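Local coordinates for periplasmic binding protein (Mycobacterium smegmatis, PDB 4MDY) that probably binds an iron-carrying ligand outside the membrane and hands it to an ABC transporter, as a solute-binding protein of family 8, at residues P194-L206 and A272-L286. Numbering follows the deposited sequence.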
# COMPACT_ATOMS: atom_id res chain seq x y z
N PRO A 194 14.07 5.52 -0.13
CA PRO A 194 13.86 5.35 1.30
C PRO A 194 12.77 6.29 1.83
O PRO A 194 12.68 7.43 1.41
CB PRO A 194 15.22 5.71 1.90
CG PRO A 194 16.20 5.38 0.83
CD PRO A 194 15.51 5.60 -0.48
N GLY A 195 11.95 5.78 2.74
CA GLY A 195 10.82 6.53 3.27
C GLY A 195 9.89 5.55 3.96
O GLY A 195 10.27 4.39 4.21
N TRP A 196 8.68 5.98 4.27
CA TRP A 196 7.77 5.11 5.00
C TRP A 196 7.55 3.78 4.28
O TRP A 196 7.43 2.75 4.93
CB TRP A 196 6.45 5.80 5.31
CG TRP A 196 5.44 5.91 4.20
CD1 TRP A 196 5.16 7.03 3.48
CD2 TRP A 196 4.53 4.90 3.74
NE1 TRP A 196 4.14 6.77 2.59
CE2 TRP A 196 3.74 5.48 2.73
CE3 TRP A 196 4.32 3.56 4.08
CZ2 TRP A 196 2.75 4.76 2.05
CZ3 TRP A 196 3.33 2.85 3.41
CH2 TRP A 196 2.56 3.45 2.40
N ARG A 197 7.53 3.81 2.95
CA ARG A 197 7.32 2.60 2.15
C ARG A 197 8.42 1.55 2.28
O ARG A 197 8.17 0.37 2.03
CB ARG A 197 7.15 2.94 0.68
CG ARG A 197 5.80 3.55 0.35
CD ARG A 197 5.51 3.40 -1.14
NE ARG A 197 4.09 3.55 -1.40
CZ ARG A 197 3.18 2.57 -1.40
NH1 ARG A 197 1.92 2.87 -1.66
NH2 ARG A 197 3.51 1.30 -1.16
N THR A 198 9.62 1.96 2.65
CA THR A 198 10.71 1.00 2.85
C THR A 198 10.91 0.62 4.32
O THR A 198 11.76 -0.21 4.63
CB THR A 198 12.05 1.52 2.28
OG1 THR A 198 12.41 2.76 2.90
CG2 THR A 198 11.93 1.73 0.77
N ASP A 199 10.12 1.20 5.23
CA ASP A 199 10.28 0.91 6.66
C ASP A 199 10.21 -0.58 6.96
O ASP A 199 10.97 -1.08 7.79
CB ASP A 199 9.23 1.65 7.51
CG ASP A 199 9.56 3.12 7.72
OD1 ASP A 199 10.72 3.53 7.50
OD2 ASP A 199 8.64 3.86 8.13
N PHE A 200 9.30 -1.29 6.30
CA PHE A 200 9.15 -2.71 6.55
C PHE A 200 10.45 -3.48 6.28
O PHE A 200 10.74 -4.44 6.97
CB PHE A 200 7.97 -3.31 5.77
CG PHE A 200 8.24 -3.55 4.32
CD1 PHE A 200 8.09 -2.53 3.38
CD2 PHE A 200 8.60 -4.82 3.87
CE1 PHE A 200 8.31 -2.77 2.04
CE2 PHE A 200 8.81 -5.06 2.52
CZ PHE A 200 8.67 -4.04 1.60
N LEU A 201 11.23 -3.04 5.29
CA LEU A 201 12.50 -3.68 4.98
C LEU A 201 13.53 -3.41 6.07
O LEU A 201 14.24 -4.32 6.50
CB LEU A 201 13.04 -3.20 3.63
CG LEU A 201 12.19 -3.56 2.41
CD1 LEU A 201 12.68 -2.80 1.19
CD2 LEU A 201 12.22 -5.06 2.15
N THR A 202 13.58 -2.15 6.51
CA THR A 202 14.47 -1.73 7.60
C THR A 202 14.14 -2.49 8.89
O THR A 202 15.05 -2.94 9.60
CB THR A 202 14.38 -0.20 7.81
OG1 THR A 202 14.84 0.46 6.62
CG2 THR A 202 15.23 0.26 8.99
N GLN A 203 12.85 -2.66 9.17
CA GLN A 203 12.37 -3.39 10.36
C GLN A 203 12.75 -4.87 10.34
O GLN A 203 12.89 -5.49 11.40
CB GLN A 203 10.85 -3.30 10.49
CG GLN A 203 10.30 -1.95 10.93
CD GLN A 203 8.77 -1.95 10.92
OE1 GLN A 203 8.15 -1.90 9.86
NE2 GLN A 203 8.17 -2.02 12.09
N MSE A 204 12.89 -5.44 9.15
CA MSE A 204 13.35 -6.82 8.99
C MSE A 204 14.85 -6.96 9.14
O MSE A 204 15.37 -8.08 9.12
CB MSE A 204 12.96 -7.34 7.61
CG MSE A 204 11.47 -7.65 7.48
SE MSE A 204 11.21 -8.29 5.63
CE MSE A 204 9.26 -8.47 5.49
N GLY A 205 15.56 -5.84 9.26
CA GLY A 205 17.01 -5.85 9.50
C GLY A 205 17.85 -5.46 8.30
O GLY A 205 19.07 -5.33 8.41
N LEU A 206 17.21 -5.27 7.15
CA LEU A 206 17.91 -4.92 5.92
C LEU A 206 18.35 -3.46 5.90
O LEU A 206 17.81 -2.62 6.63
CB LEU A 206 17.02 -5.17 4.70
CG LEU A 206 16.58 -6.61 4.48
CD1 LEU A 206 15.42 -6.68 3.50
CD2 LEU A 206 17.75 -7.45 3.99
N ALA A 272 2.42 -3.08 -2.49
CA ALA A 272 1.78 -1.86 -2.98
C ALA A 272 0.72 -1.34 -2.02
O ALA A 272 0.68 -0.14 -1.74
CB ALA A 272 1.16 -2.10 -4.35
N PHE A 273 -0.13 -2.22 -1.53
CA PHE A 273 -1.22 -1.82 -0.64
C PHE A 273 -0.74 -1.38 0.74
O PHE A 273 -1.34 -0.50 1.36
CB PHE A 273 -2.25 -2.93 -0.52
CG PHE A 273 -3.36 -2.81 -1.52
CD1 PHE A 273 -3.13 -3.12 -2.86
CD2 PHE A 273 -4.62 -2.39 -1.13
CE1 PHE A 273 -4.16 -3.00 -3.79
CE2 PHE A 273 -5.64 -2.27 -2.06
CZ PHE A 273 -5.40 -2.58 -3.39
N ALA A 274 0.34 -2.01 1.22
CA ALA A 274 0.96 -1.60 2.49
C ALA A 274 -0.10 -1.34 3.57
O ALA A 274 -0.16 -0.26 4.15
CB ALA A 274 1.82 -0.37 2.27
N SER A 275 -0.96 -2.33 3.79
CA SER A 275 -2.13 -2.16 4.65
C SER A 275 -2.07 -3.08 5.87
O SER A 275 -1.23 -3.97 5.93
CB SER A 275 -3.38 -2.46 3.83
OG SER A 275 -3.64 -3.85 3.80
N PRO A 276 -2.97 -2.87 6.84
CA PRO A 276 -3.05 -3.77 8.00
C PRO A 276 -3.31 -5.24 7.63
O PRO A 276 -2.94 -6.14 8.37
CB PRO A 276 -4.23 -3.21 8.79
CG PRO A 276 -4.25 -1.77 8.46
CD PRO A 276 -3.82 -1.68 7.02
N LEU A 277 -3.95 -5.47 6.49
CA LEU A 277 -4.20 -6.82 6.02
C LEU A 277 -3.16 -7.31 5.03
O LEU A 277 -2.92 -8.52 4.95
CB LEU A 277 -5.60 -6.93 5.40
CG LEU A 277 -6.78 -6.71 6.35
CD1 LEU A 277 -8.09 -6.84 5.59
CD2 LEU A 277 -6.74 -7.69 7.51
N SER A 278 -2.54 -6.41 4.27
CA SER A 278 -1.60 -6.84 3.23
C SER A 278 -0.19 -7.07 3.77
O SER A 278 0.51 -7.98 3.31
CB SER A 278 -1.60 -5.86 2.05
OG SER A 278 -0.67 -4.81 2.19
N TYR A 279 0.23 -6.28 4.74
CA TYR A 279 1.58 -6.42 5.28
C TYR A 279 1.88 -7.79 5.92
O TYR A 279 3.01 -8.27 5.79
CB TYR A 279 1.93 -5.29 6.25
CG TYR A 279 2.63 -4.09 5.63
CD1 TYR A 279 3.61 -4.25 4.63
CD2 TYR A 279 2.34 -2.80 6.06
CE1 TYR A 279 4.24 -3.15 4.07
CE2 TYR A 279 2.98 -1.70 5.51
CZ TYR A 279 3.93 -1.88 4.53
OH TYR A 279 4.55 -0.78 4.00
N PRO A 280 0.90 -8.42 6.61
CA PRO A 280 1.08 -9.81 7.03
C PRO A 280 1.43 -10.77 5.88
O PRO A 280 2.22 -11.69 6.08
CB PRO A 280 -0.27 -10.16 7.67
CG PRO A 280 -0.72 -8.86 8.25
CD PRO A 280 -0.29 -7.82 7.23
N VAL A 281 0.86 -10.54 4.70
CA VAL A 281 1.21 -11.35 3.52
C VAL A 281 2.68 -11.13 3.12
O VAL A 281 3.37 -12.08 2.74
CB VAL A 281 0.29 -11.03 2.32
CG1 VAL A 281 0.76 -11.72 1.05
CG2 VAL A 281 -1.15 -11.41 2.64
N VAL A 282 3.15 -9.89 3.22
CA VAL A 282 4.55 -9.57 2.95
C VAL A 282 5.45 -10.26 3.97
O VAL A 282 6.47 -10.85 3.60
CB VAL A 282 4.80 -8.04 2.96
CG1 VAL A 282 6.27 -7.72 2.73
CG2 VAL A 282 3.92 -7.34 1.92
N ALA A 283 5.07 -10.22 5.25
CA ALA A 283 5.86 -10.87 6.30
C ALA A 283 5.89 -12.40 6.13
O ALA A 283 6.85 -13.05 6.53
CB ALA A 283 5.35 -10.48 7.68
N ASP A 284 4.85 -12.97 5.54
CA ASP A 284 4.82 -14.41 5.26
C ASP A 284 5.70 -14.77 4.07
O ASP A 284 6.54 -15.67 4.17
CB ASP A 284 3.40 -14.90 4.98
CG ASP A 284 2.62 -15.21 6.23
OD1 ASP A 284 3.23 -15.38 7.31
OD2 ASP A 284 1.38 -15.29 6.15
N GLN A 285 5.51 -14.07 2.95
CA GLN A 285 6.03 -14.54 1.66
C GLN A 285 7.40 -13.98 1.26
O GLN A 285 8.15 -14.64 0.54
CB GLN A 285 5.02 -14.25 0.55
CG GLN A 285 3.68 -14.94 0.76
CD GLN A 285 2.76 -14.86 -0.45
OE1 GLN A 285 3.19 -14.62 -1.57
NE2 GLN A 285 1.46 -15.09 -0.21
N LEU A 286 7.74 -12.78 1.72
CA LEU A 286 9.01 -12.17 1.33
C LEU A 286 10.23 -12.78 2.03
O LEU A 286 11.26 -12.97 1.39
CB LEU A 286 9.00 -10.64 1.51
CG LEU A 286 10.24 -9.88 1.00
CD1 LEU A 286 10.57 -10.20 -0.45
CD2 LEU A 286 10.06 -8.39 1.19
O HOH W 1 6.69 0.11 5.40
O HOH W 2 5.47 -0.73 1.73
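Phe-200 of the short helix 199-203 and Arg-197 just before it reach across to segment 272-286 near the middle of a class III solute-binding fold, in which two lobes are joined by the long helix 148-168. The Phe-200 side chain packs against Tyr-279, Val-282 and Leu-286, residues spaced three and four apart on one flank of helix 279-294. With CG between the backbone N and the carbonyl carbon (chi1 78°), its ring brings CE2 to 3.7 Å from Val-282 CG1, while Leu-286 CD2 meets the same ring at its edge. The Tyr-279 side chain crosses that of Phe-200 at about a right angle, the rings meeting obliquely, centroids 5.6 Å apart and planes at 41°. Selenomethionine Met-204, extended beyond CG, carries its terminal methyl, CE, to 4.1 Å from Val-282 CG1; it also touches Phe-162 and Val-165 of helix 148-168.

The tyrosine's hydroxyl gives this largely apolar contact a polar end: one water links Tyr-279 OH to Trp-196 O and Phe-200 N, at the short helix's start. Ala-274 turns its methyl to the edge of the Trp-196 indole, CB 3.7 Å from CZ3, and Trp-196 NE1 bonds to Phe-131 O. Ala-274, with positive phi, follows the end of helix 265-273, where Ala-272 O accepts from a side chain, not a backbone N-H. The long arm of Arg-197 suits this: CG packs over one indole face, and the guanidinium grips Ala-272 O with both terminal nitrogens, NH1 in the carbonyl plane at 3.3 Å and NH2 above it at 3.2 Å.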